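PDB 3IGM: PF14_0633 protein from Plasmodium falciparum, which binds specific DNA sequences through its AP2 domain, here as a domain-swapped dimer on its cognate DNA, and probably acts as a transcription regulator. Local coordinates for residues 9-14 / 18-23. Numbering follows the deposited sequence.
Sequences PGVSWN and CAWLAF. With nucleotides of chain C.
Just ahead of strand 11-14 in the AP2-domain sheet, F23 N donates to G10 O at 2.8 Å, almost straight at 177°. The same oxygen lies in plane at the edge of the F23 ring. G10 N turns the other way, to a phosphate oxygen of DG2 of chain C (OP1, 2.7 Å), so one residue ties the sheet to the DNA backbone. V11 lies beside A22 in an antiparallel non-hydrogen-bonded pair; its CG1 meets W20 CE3 at 3.9 Å. S12 exchanges two backbone hydrogen bonds with L21 and turns its side chain to the opposite face, where OG packs 3.5 Å from C6 of DC3 of chain C. F23 joins this DNA-facing side through its ring, with N4 of that cytosine over one face. W13 returns to the V11 face. With CG anti to the backbone N (chi1 -173°), its ring lies across C18 and A19 and turns its six-membered edge toward the face of the W20 five-membered ring, planes at 67°, W13 CE3 being 3.5 Å from W20 CE2; W13 CB adds a CH-pi contact over the W20 six-membered ring. W13 CZ2 also meets C18 SG at 3.6 Å, a sulfur-aromatic approach oblique to the ring. N14 N bonds A19 O at 2.7 Å, while N14 O receives weak bonds from A19 N and C18 N, which both face N14 in a G1 beta bulge. N14 ND2 is hydrogen-bonded to O4 of a thymine base of the bound DNA. The alternation divides the chemistry: S12, N14 and L21 face DNA, whereas V11, W13, W20 and A22 meet the second subunit. With C18 disulfide-bonded to C18 of that subunit, one hairpin serves both DNA recognition and the domain-swapped dimer.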
ATOM      1  N   PRO A   9      21.293   6.532   3.031  1.00 38.60           N
ATOM      2  CA  PRO A   9      21.340   7.205   4.331  1.00 37.89           C
ATOM      3  C   PRO A   9      20.274   8.292   4.491  1.00 37.13           C
ATOM      4  O   PRO A   9      20.210   9.234   3.696  1.00 36.69           O
ATOM      5  CB  PRO A   9      22.737   7.842   4.352  1.00 38.15           C
ATOM      6  CG  PRO A   9      23.555   6.991   3.461  1.00 38.54           C
ATOM      7  CD  PRO A   9      22.624   6.499   2.388  1.00 38.81           C
ATOM      8  N   GLY A  10      19.434   8.139   5.511  1.00 36.14           N
ATOM      9  CA  GLY A  10      18.465   9.157   5.867  1.00 34.72           C
ATOM     10  C   GLY A  10      17.091   8.883   5.309  1.00 33.78           C
ATOM     11  O   GLY A  10      16.134   9.553   5.679  1.00 33.52           O
ATOM     12  N   VAL A  11      16.983   7.899   4.423  1.00 33.29           N
ATOM     13  CA  VAL A  11      15.710   7.584   3.787  1.00 32.99           C
ATOM     14  C   VAL A  11      15.170   6.264   4.312  1.00 33.64           C
ATOM     15  O   VAL A  11      15.836   5.231   4.213  1.00 33.93           O
ATOM     16  CB  VAL A  11      15.828   7.510   2.229  1.00 32.86           C
ATOM     17  CG1 VAL A  11      14.504   7.100   1.599  1.00 30.47           C
ATOM     18  CG2 VAL A  11      16.328   8.845   1.649  1.00 32.71           C
ATOM     19  N   SER A  12      13.956   6.286   4.855  1.00 34.10           N
ATOM     20  CA  SER A  12      13.368   5.055   5.408  1.00 34.61           C
ATOM     21  C   SER A  12      11.878   4.936   5.184  1.00 35.06           C
ATOM     22  O   SER A  12      11.148   5.938   5.164  1.00 34.97           O
ATOM     23  CB  SER A  12      13.690   4.888   6.900  1.00 34.42           C
ATOM     24  OG  SER A  12      13.401   6.059   7.641  1.00 34.77           O
ATOM     25  N   TRP A  13      11.448   3.688   5.012  1.00 35.25           N
ATOM     26  CA  TRP A  13      10.056   3.341   4.858  1.00 35.96           C
ATOM     27  C   TRP A  13       9.300   3.388   6.205  1.00 36.38           C
ATOM     28  O   TRP A  13       9.654   2.698   7.160  1.00 36.33           O
ATOM     29  CB  TRP A  13       9.959   1.950   4.228  1.00 35.70           C
ATOM     30  CG  TRP A  13       8.567   1.528   3.864  1.00 36.14           C
ATOM     31  CD1 TRP A  13       7.818   0.556   4.478  1.00 36.04           C
ATOM     32  CD2 TRP A  13       7.756   2.042   2.794  1.00 36.18           C
ATOM     33  NE1 TRP A  13       6.599   0.437   3.862  1.00 36.17           N
ATOM     34  CE2 TRP A  13       6.530   1.333   2.825  1.00 36.68           C
ATOM     35  CE3 TRP A  13       7.945   3.033   1.816  1.00 35.84           C
ATOM     36  CZ2 TRP A  13       5.496   1.582   1.913  1.00 37.44           C
ATOM     37  CZ3 TRP A  13       6.917   3.283   0.911  1.00 35.33           C
ATOM     38  CH2 TRP A  13       5.708   2.556   0.965  1.00 37.49           C
ATOM     39  N   ASN A  14       8.262   4.217   6.257  1.00 36.92           N
ATOM     40  CA  ASN A  14       7.348   4.290   7.396  1.00 37.09           C
ATOM     41  C   ASN A  14       6.154   3.389   7.085  1.00 37.71           C
ATOM     42  O   ASN A  14       5.357   3.690   6.198  1.00 37.83           O
ATOM     43  CB  ASN A  14       6.928   5.751   7.630  1.00 36.44           C
ATOM     44  CG  ASN A  14       6.078   5.938   8.875  1.00 35.38           C
ATOM     45  OD1 ASN A  14       4.984   5.387   8.976  1.00 32.95           O
ATOM     46  ND2 ASN A  14       6.565   6.758   9.818  1.00 34.63           N
ATOM     47  N   CYS A  18       2.856   4.084   4.918  1.00 41.13           N
ATOM     48  CA  CYS A  18       3.092   3.545   3.584  1.00 41.77           C
ATOM     49  C   CYS A  18       3.803   4.615   2.724  1.00 40.47           C
ATOM     50  O   CYS A  18       3.373   4.942   1.613  1.00 41.29           O
ATOM     51  CB  CYS A  18       1.766   3.086   2.966  1.00 42.02           C
ATOM     52  SG  CYS A  18       1.932   2.154   1.443  1.00 48.81           S
ATOM     53  N   ALA A  19       4.891   5.164   3.264  1.00 38.92           N
ATOM     54  CA  ALA A  19       5.654   6.240   2.621  1.00 36.91           C
ATOM     55  C   ALA A  19       7.106   6.197   3.072  1.00 36.12           C
ATOM     56  O   ALA A  19       7.412   5.740   4.190  1.00 36.01           O
ATOM     57  CB  ALA A  19       5.052   7.601   2.969  1.00 36.48           C
ATOM     58  N   TRP A  20       7.987   6.678   2.193  1.00 34.83           N
ATOM     59  CA  TRP A  20       9.375   6.955   2.510  1.00 34.08           C
ATOM     60  C   TRP A  20       9.442   8.318   3.161  1.00 34.07           C
ATOM     61  O   TRP A  20       8.868   9.281   2.637  1.00 34.03           O
ATOM     62  CB  TRP A  20      10.228   7.021   1.229  1.00 34.08           C
ATOM     63  CG  TRP A  20      10.187   5.789   0.385  1.00 32.70           C
ATOM     64  CD1 TRP A  20       9.427   5.579  -0.725  1.00 32.25           C
ATOM     65  CD2 TRP A  20      10.946   4.590   0.593  1.00 31.78           C
ATOM     66  NE1 TRP A  20       9.664   4.313  -1.225  1.00 31.72           N
ATOM     67  CE2 TRP A  20      10.592   3.688  -0.431  1.00 31.19           C
ATOM     68  CE3 TRP A  20      11.891   4.192   1.553  1.00 31.41           C
ATOM     69  CZ2 TRP A  20      11.152   2.401  -0.530  1.00 31.69           C
ATOM     70  CZ3 TRP A  20      12.445   2.906   1.455  1.00 31.28           C
ATOM     71  CH2 TRP A  20      12.075   2.035   0.417  1.00 30.24           C
ATOM     72  N   LEU A  21      10.130   8.418   4.296  1.00 33.54           N
ATOM     73  CA  LEU A  21      10.473   9.732   4.811  1.00 33.65           C
ATOM     74  C   LEU A  21      11.970   9.959   4.690  1.00 33.48           C
ATOM     75  O   LEU A  21      12.776   9.073   4.965  1.00 33.78           O
ATOM     76  CB  LEU A  21       9.989   9.984   6.247  1.00 33.62           C
ATOM     77  CG  LEU A  21       8.599   9.620   6.776  1.00 34.26           C
ATOM     78  CD1 LEU A  21       8.277  10.428   8.026  1.00 33.18           C
ATOM     79  CD2 LEU A  21       7.477   9.706   5.783  1.00 33.58           C
ATOM     80  N   ALA A  22      12.317  11.147   4.222  1.00 33.48           N
ATOM     81  CA  ALA A  22      13.693  11.597   4.160  1.00 33.37           C
ATOM     82  C   ALA A  22      13.914  12.458   5.393  1.00 33.18           C
ATOM     83  O   ALA A  22      13.247  13.494   5.587  1.00 33.14           O
ATOM     84  CB  ALA A  22      13.927  12.400   2.868  1.00 32.96           C
ATOM     85  N   PHE A  23      14.816  11.991   6.242  1.00 33.36           N
ATOM     86  CA  PHE A  23      15.172  12.654   7.486  1.00 33.41           C
ATOM     87  C   PHE A  23      16.449  13.425   7.253  1.00 33.95           C
ATOM     88  O   PHE A  23      17.392  12.903   6.675  1.00 34.54           O
ATOM     89  CB  PHE A  23      15.345  11.629   8.620  1.00 33.57           C
ATOM     90  CG  PHE A  23      14.038  11.081   9.130  1.00 32.56           C
ATOM     91  CD1 PHE A  23      13.412  11.660  10.237  1.00 31.71           C
ATOM     92  CD2 PHE A  23      13.414  10.021   8.477  1.00 32.02           C
ATOM     93  CE1 PHE A  23      12.194  11.188  10.696  1.00 31.12           C
ATOM     94  CE2 PHE A  23      12.183   9.536   8.923  1.00 33.27           C
ATOM     95  CZ  PHE A  23      11.571  10.118  10.044  1.00 32.59           C
TER
ATOM     96  P    DC C   3      14.670   0.879   8.279  1.00 48.65           P
ATOM     97  OP1  DC C   3      14.560  -0.594   8.360  1.00 48.14           O
ATOM     98  OP2  DC C   3      14.791   1.513   6.938  1.00 49.41           O
ATOM     99  O5'  DC C   3      13.413   1.541   9.045  1.00 48.57           O
ATOM    100  C5'  DC C   3      12.769   0.834  10.097  1.00 47.01           C
ATOM    101  C4'  DC C   3      11.930   1.704  11.020  1.00 45.50           C
ATOM    102  O4'  DC C   3      12.628   2.874  11.521  1.00 44.33           O
ATOM    103  C3'  DC C   3      10.601   2.203  10.462  1.00 46.10           C
ATOM    104  O3'  DC C   3       9.656   1.731  11.373  1.00 46.80           O
ATOM    105  C2'  DC C   3      10.680   3.715  10.602  1.00 44.04           C
ATOM    106  C1'  DC C   3      11.608   3.803  11.815  1.00 43.00           C
ATOM    107  N1   DC C   3      12.158   5.172  12.057  1.00 41.06           N
ATOM    108  C2   DC C   3      12.144   5.712  13.356  1.00 39.76           C
ATOM    109  O2   DC C   3      11.687   5.050  14.290  1.00 40.99           O
ATOM    110  N3   DC C   3      12.642   6.956  13.554  1.00 39.08           N
ATOM    111  C4   DC C   3      13.126   7.647  12.518  1.00 38.06           C
ATOM    112  N4   DC C   3      13.595   8.870  12.748  1.00 39.34           N
ATOM    113  C5   DC C   3      13.156   7.115  11.197  1.00 38.02           C
ATOM    114  C6   DC C   3      12.664   5.887  11.007  1.00 38.56           C
ATOM    115  P    DG C   2      19.119   6.348   8.544  1.00 48.85           P
ATOM    116  OP1  DG C   2      19.782   6.059   7.253  1.00 49.06           O
ATOM    117  OP2  DG C   2      18.188   7.493   8.695  1.00 49.16           O
ATOM    118  O5'  DG C   2      18.299   5.046   8.976  1.00 48.80           O
ATOM    119  C5'  DG C   2      18.887   3.726   9.131  1.00 47.44           C
ATOM    120  C4'  DG C   2      17.849   2.763   9.724  1.00 45.74           C
ATOM    121  O4'  DG C   2      17.490   3.220  11.051  1.00 43.48           O
ATOM    122  C3'  DG C   2      16.509   2.650   8.993  1.00 45.54           C
ATOM    123  O3'  DG C   2      15.949   1.337   9.133  1.00 45.84           O
ATOM    124  C2'  DG C   2      15.635   3.705   9.678  1.00 44.87           C
ATOM    125  C1'  DG C   2      16.133   3.629  11.112  1.00 43.10           C
ATOM    126  N9   DG C   2      16.160   4.879  11.858  1.00 41.88           N
ATOM    127  C8   DG C   2      16.541   6.130  11.440  1.00 42.16           C
ATOM    128  N7   DG C   2      16.480   7.037  12.383  1.00 40.99           N
ATOM    129  C5   DG C   2      16.032   6.332  13.493  1.00 40.49           C
ATOM    130  C6   DG C   2      15.773   6.760  14.814  1.00 39.65           C
ATOM    131  O6   DG C   2      15.883   7.896  15.280  1.00 39.83           O
ATOM    132  N1   DG C   2      15.327   5.720  15.622  1.00 39.16           N
ATOM    133  C2   DG C   2      15.167   4.414  15.219  1.00 39.93           C
ATOM    134  N2   DG C   2      14.739   3.528  16.139  1.00 39.39           N
ATOM    135  N3   DG C   2      15.415   3.995  13.988  1.00 40.71           N
ATOM    136  C4   DG C   2      15.841   5.005  13.186  1.00 41.30           C
ATOM    137  P    DA C   4       8.207   1.189  11.017  1.00 46.62           P
ATOM    138  OP1  DA C   4       8.346  -0.242  10.682  1.00 48.39           O
ATOM    139  OP2  DA C   4       7.459   2.086  10.108  1.00 46.36           O
ATOM    140  O5'  DA C   4       7.581   1.357  12.484  1.00 48.14           O
ATOM    141  C5'  DA C   4       8.373   1.019  13.649  1.00 47.07           C
ATOM    142  C4'  DA C   4       7.856   1.627  14.946  1.00 45.73           C
ATOM    143  O4'  DA C   4       8.417   2.942  15.186  1.00 45.12           O
ATOM    144  C3'  DA C   4       6.362   1.848  15.063  1.00 46.67           C
ATOM    145  O3'  DA C   4       6.045   1.689  16.440  1.00 47.75           O
ATOM    146  C2'  DA C   4       6.169   3.289  14.582  1.00 44.79           C
ATOM    147  C1'  DA C   4       7.419   3.956  15.143  1.00 44.02           C
ATOM    148  N9   DA C   4       7.980   5.030  14.331  1.00 42.87           N
ATOM    149  C8   DA C   4       8.257   4.956  12.986  1.00 41.97           C
ATOM    150  N7   DA C   4       8.784   6.052  12.500  1.00 41.63           N
ATOM    151  C5   DA C   4       8.878   6.912  13.583  1.00 40.92           C
ATOM    152  C6   DA C   4       9.362   8.234  13.712  1.00 41.94           C
ATOM    153  N6   DA C   4       9.857   8.945  12.685  1.00 42.09           N
ATOM    154  N1   DA C   4       9.321   8.811  14.936  1.00 41.96           N
ATOM    155  C2   DA C   4       8.819   8.098  15.967  1.00 41.83           C
ATOM    156  N3   DA C   4       8.339   6.853  15.966  1.00 41.87           N
ATOM    157  C4   DA C   4       8.396   6.296  14.734  1.00 43.08           C
TER